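Putative amidohydrolase (PDB 3FEQ) is probably a zinc-dependent prolidase of the amidohydrolase superfamily, hydrolysing dipeptides that end in proline. Local coordinates at residues Leu366-Ala370 against Val371-Ala375; Val27-Gly31 against Glu32-Glu36. One frame throughout, in Å; residues are numbered along the deposited sequence.

Contact 1 (Leu366-Ala370 against Val371-Ala375)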
loop_
_atom_site.group_PDB
_atom_site.type_symbol
_atom_site.label_atom_id
_atom_site.label_comp_id
_atom_site.label_asym_id
_atom_site.label_seq_id
_atom_site.Cartn_x
_atom_site.Cartn_y
_atom_site.Cartn_z
ATOM N N LEU C 366 -4.599 18.169 -45.166
ATOM C CA LEU C 366 -5.443 17.079 -45.630
ATOM C C LEU C 366 -6.773 17.659 -46.090
ATOM O O LEU C 366 -7.030 18.853 -45.898
ATOM C CB LEU C 366 -5.680 16.065 -44.506
ATOM C CG LEU C 366 -4.452 15.458 -43.820
ATOM C CD1 LEU C 366 -4.854 14.794 -42.541
ATOM C CD2 LEU C 366 -3.733 14.459 -44.708
ATOM N N GLY C 367 -7.596 16.823 -46.718
ATOM C CA GLY C 367 -8.962 17.196 -47.095
ATOM C C GLY C 367 -9.070 18.173 -48.252
ATOM O O GLY C 367 -10.144 18.699 -48.536
ATOM N N VAL C 368 -7.957 18.419 -48.931
ATOM C CA VAL C 368 -7.953 19.341 -50.062
ATOM C C VAL C 368 -6.903 18.923 -51.097
ATOM O O VAL C 368 -5.775 18.576 -50.730
ATOM C CB VAL C 368 -7.765 20.818 -49.594
ATOM C CG1 VAL C 368 -6.373 21.056 -49.011
ATOM C CG2 VAL C 368 -8.070 21.793 -50.719
ATOM N N ILE C 369 -7.297 18.875 -52.372
ATOM C CA ILE C 369 -6.329 18.697 -53.454
ATOM C C ILE C 369 -5.778 20.046 -53.894
ATOM O O ILE C 369 -6.374 20.744 -54.708
ATOM C CB ILE C 369 -6.908 17.947 -54.673
ATOM C CG1 ILE C 369 -7.538 16.631 -54.241
ATOM C CG2 ILE C 369 -5.813 17.663 -55.687
ATOM C CD1 ILE C 369 -8.072 15.826 -55.391
ATOM N N ALA C 370 -4.643 20.413 -53.324
ATOM C CA ALA C 370 -4.021 21.686 -53.609
ATOM C C ALA C 370 -2.527 21.501 -53.534
ATOM O O ALA C 370 -2.048 20.488 -53.029
ATOM C CB ALA C 370 -4.472 22.726 -52.609
ATOM N N VAL C 371 -1.789 22.475 -54.047
ATOM C CA VAL C 371 -0.339 22.376 -54.071
ATOM C C VAL C 371 0.184 22.524 -52.650
ATOM O O VAL C 371 -0.220 23.423 -51.926
ATOM C CB VAL C 371 0.288 23.428 -55.015
ATOM C CG1 VAL C 371 1.800 23.413 -54.917
ATOM C CG2 VAL C 371 -0.151 23.175 -56.456
ATOM N N GLY C 372 1.021 21.587 -52.232
ATOM C CA GLY C 372 1.637 21.657 -50.922
ATOM C C GLY C 372 0.976 20.729 -49.928
ATOM O O GLY C 372 1.542 20.440 -48.880
ATOM N N ALA C 373 -0.222 20.255 -50.257
ATOM C CA ALA C 373 -0.953 19.331 -49.389
ATOM C C ALA C 373 -0.406 17.900 -49.438
ATOM O O ALA C 373 0.416 17.569 -50.283
ATOM C CB ALA C 373 -2.448 19.352 -49.720
ATOM N N ILE C 374 -0.866 17.059 -48.517
ATOM C CA ILE C 374 -0.418 15.671 -48.427
ATOM C C ILE C 374 -1.210 14.773 -49.378
ATOM O O ILE C 374 -2.419 14.945 -49.545
ATOM C CB ILE C 374 -0.569 15.141 -46.999
ATOM C CG1 ILE C 374 0.195 16.032 -46.028
ATOM C CG2 ILE C 374 -0.112 13.706 -46.904
ATOM C CD1 ILE C 374 -0.082 15.716 -44.589
ATOM N N ALA C 375 -0.526 13.805 -49.980
ATOM C CA ALA C 375 -1.071 13.076 -51.099
ATOM C C ALA C 375 -1.958 11.919 -50.660
ATOM O O ALA C 375 -1.673 10.745 -50.935
ATOM C CB ALA C 375 0.030 12.602 -51.986
HETATM O O HOH W 1 -4.715 16.583 -48.951
#

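Contact 2 (Val27-Gly31 against Glu32-Glu36)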
loop_
_atom_site.group_PDB
_atom_site.type_symbol
_atom_site.label_atom_id
_atom_site.label_comp_id
_atom_site.label_asym_id
_atom_site.label_seq_id
_atom_site.Cartn_x
_atom_site.Cartn_y
_atom_site.Cartn_z
ATOM N N VAL C 27 -2.882 15.497 -61.662
ATOM C CA VAL C 27 -2.345 15.821 -60.348
ATOM C C VAL C 27 -1.010 15.124 -60.099
ATOM O O VAL C 27 -0.902 13.899 -60.195
ATOM C CB VAL C 27 -3.352 15.533 -59.216
ATOM C CG1 VAL C 27 -4.246 14.391 -59.586
ATOM C CG2 VAL C 27 -2.638 15.251 -57.906
ATOM N N VAL C 28 0.008 15.929 -59.813
ATOM C CA VAL C 28 1.382 15.457 -59.778
ATOM C C VAL C 28 1.916 15.356 -58.356
ATOM O O VAL C 28 2.037 16.357 -57.643
ATOM C CB VAL C 28 2.306 16.373 -60.580
ATOM C CG1 VAL C 28 3.684 15.756 -60.694
ATOM C CG2 VAL C 28 1.732 16.625 -61.950
ATOM N N ILE C 29 2.263 14.137 -57.967
ATOM C CA ILE C 29 2.719 13.845 -56.615
ATOM C C ILE C 29 4.230 13.734 -56.630
ATOM O O ILE C 29 4.782 12.965 -57.417
ATOM C CB ILE C 29 2.188 12.472 -56.124
ATOM C CG1 ILE C 29 0.687 12.302 -56.389
ATOM C CG2 ILE C 29 2.514 12.265 -54.681
ATOM C CD1 ILE C 29 -0.190 13.304 -55.700
ATOM N N ASP C 30 4.899 14.471 -55.747
ATOM C CA ASP C 30 6.323 14.236 -55.475
ATOM C C ASP C 30 6.580 13.937 -54.003
ATOM O O ASP C 30 6.289 14.755 -53.127
ATOM C CB ASP C 30 7.196 15.417 -55.935
ATOM C CG ASP C 30 8.694 15.103 -55.888
ATOM O OD1 ASP C 30 9.423 15.808 -55.155
ATOM O OD2 ASP C 30 9.143 14.160 -56.588
ATOM N N GLY C 31 7.178 12.780 -53.748
ATOM C CA GLY C 31 7.345 12.294 -52.398
ATOM C C GLY C 31 5.987 11.978 -51.826
ATOM O O GLY C 31 5.285 11.100 -52.318
ATOM N N GLU C 32 5.601 12.743 -50.817
ATOM C CA GLU C 32 4.342 12.535 -50.137
ATOM C C GLU C 32 3.404 13.710 -50.360
ATOM O O GLU C 32 2.290 13.728 -49.841
ATOM C CB GLU C 32 4.593 12.348 -48.647
ATOM C CG GLU C 32 5.618 11.280 -48.333
ATOM C CD GLU C 32 5.766 11.036 -46.850
ATOM O OE1 GLU C 32 6.550 10.146 -46.468
ATOM O OE2 GLU C 32 5.092 11.731 -46.064
ATOM N N ARG C 33 3.851 14.682 -51.148
ATOM C CA ARG C 33 3.104 15.921 -51.334
ATOM C C ARG C 33 2.569 16.113 -52.748
ATOM O O ARG C 33 3.072 15.523 -53.704
ATOM C CB ARG C 33 3.951 17.119 -50.922
ATOM C CG ARG C 33 4.539 16.975 -49.537
ATOM C CD ARG C 33 4.467 18.280 -48.800
ATOM N NE ARG C 33 4.317 18.095 -47.358
ATOM C CZ ARG C 33 3.178 18.282 -46.691
ATOM N NH1 ARG C 33 3.131 18.129 -45.372
ATOM N NH2 ARG C 33 2.081 18.628 -47.346
ATOM N N ILE C 34 1.525 16.928 -52.861
ATOM C CA ILE C 34 0.997 17.345 -54.152
ATOM C C ILE C 34 1.765 18.582 -54.630
ATOM O O ILE C 34 1.904 19.548 -53.882
ATOM C CB ILE C 34 -0.517 17.641 -54.064
ATOM C CG1 ILE C 34 -1.280 16.381 -53.646
ATOM C CG2 ILE C 34 -1.044 18.160 -55.392
ATOM C CD1 ILE C 34 -2.783 16.560 -53.555
ATOM N N VAL C 35 2.308 18.529 -55.847
ATOM C CA VAL C 35 3.115 19.636 -56.367
ATOM C C VAL C 35 2.423 20.426 -57.467
ATOM O O VAL C 35 2.724 21.596 -57.661
ATOM C CB VAL C 35 4.464 19.173 -56.911
ATOM C CG1 VAL C 35 5.436 20.321 -56.898
ATOM C CG2 VAL C 35 5.001 18.040 -56.098
ATOM N N GLU C 36 1.520 19.785 -58.200
ATOM C CA GLU C 36 0.797 20.468 -59.260
ATOM C C GLU C 36 -0.576 19.879 -59.504
ATOM O O GLU C 36 -0.731 18.668 -59.625
ATOM C CB GLU C 36 1.597 20.440 -60.564
ATOM C CG GLU C 36 1.963 21.813 -61.109
ATOM C CD GLU C 36 2.655 21.740 -62.459
ATOM O OE1 GLU C 36 3.766 22.300 -62.593
ATOM O OE2 GLU C 36 2.095 21.114 -63.383
#

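Contact 1 (Leu366-Ala370 against Val371-Ala375)
Between A370 and A373 the backbone reverses in a type II beta turn, closed by a weak hydrogen bond from A373 N to A370 O at 3.3 Å, with V371 and G372 at its two central positions. G372 takes the left-handed backbone conformation (phi 102°) that this turn asks of its third residue. Beyond the turn no further direct hydrogen bond joins the two arms. The methyl group of A373 points back at the first arm and lies beside two of its carbonyl oxygens, with A373 CB 3.5 Å from A370 O and 3.6 Å from V368 O, while V368 CG1 makes a looser apolar contact with it. At the open end the side chains of L366 and I374 cross obliquely. The CD2 methyl of L366 does the touching, 3.9 Å from I374 CD1 and hardly farther from I374 CB. With CG anti to its carbonyl carbon (chi1 -55°), the L366 side chain, which leaves the backbone away from the other arm, brings CD2 back to I374. One water bridges the arms, lying 2.9 Å from both V368 O and I374 O. The loop runs from helix 354-359 to strand 377-380: I369 packs against I34 and V37 of strand 33-38 and V57 and P59 of strand 56-66, and L366 and I374 both touch R128 of strand 128-129.

Contact 2 (Val27-Gly31 against Glu32-Glu36)
A classic beta bulge interrupts this hairpin: V35 and E36 together face the single residue V28. V35 N donates to V28 O at 2.8 Å, nearly straight at the hydrogen (172°), and V28 N donates to E36 O at the same distance, so both polar backbone groups of V28 are engaged by the bulge. Toward the chain reversal, D30 and R33 form a hydrogen-bonded pair around a type II' turn, where G31 supplies the positive phi (67°) characteristic of its second position. The bond from R33 N to D30 O is the longer of this pair, 3.1 Å, with the donor well above the carbonyl plane. V28 CG2 and E36 CB run side by side at 4.1 Å on one face of the hairpin, and V35 CG2 lies beside D30 CB. I29 and I34 share the other face, where a bend at chi2 (-61°) folds I29 CD1 to within 3.9 Å of I34 CG1, and V27 CG2 approaches I34 CG2. From the turn itself, E32 OE1 forms a salt bridge with R404. Strand 5-9 flanks strand 20-30, with V27 and I29 bonded through their backbones to L8 and T6, while I34 is bonded likewise to G372 and A373 in the loop before strand 377-380.

From the N terminus, the chain first makes contact 2, the tight reversal that joins strand 20-30 to strand 33-38. It then runs through the zinc-bearing part of the amidohydrolase domain before contact 1 turns the loop between helix 354-359 and strand 377-380. The two are in series, neither enclosing nor crossing the other, yet their centres are about 9 Å apart. Two probable backbone hydrogen bonds join them, G372 N to I34 O and A375 N to E32 O, each 2.8 Å. Residues 372-375 thus lie beside the turn and the start of strand 33-38, tying the N-terminal strands to the chain's C-terminal part, where strand 377-380 follows.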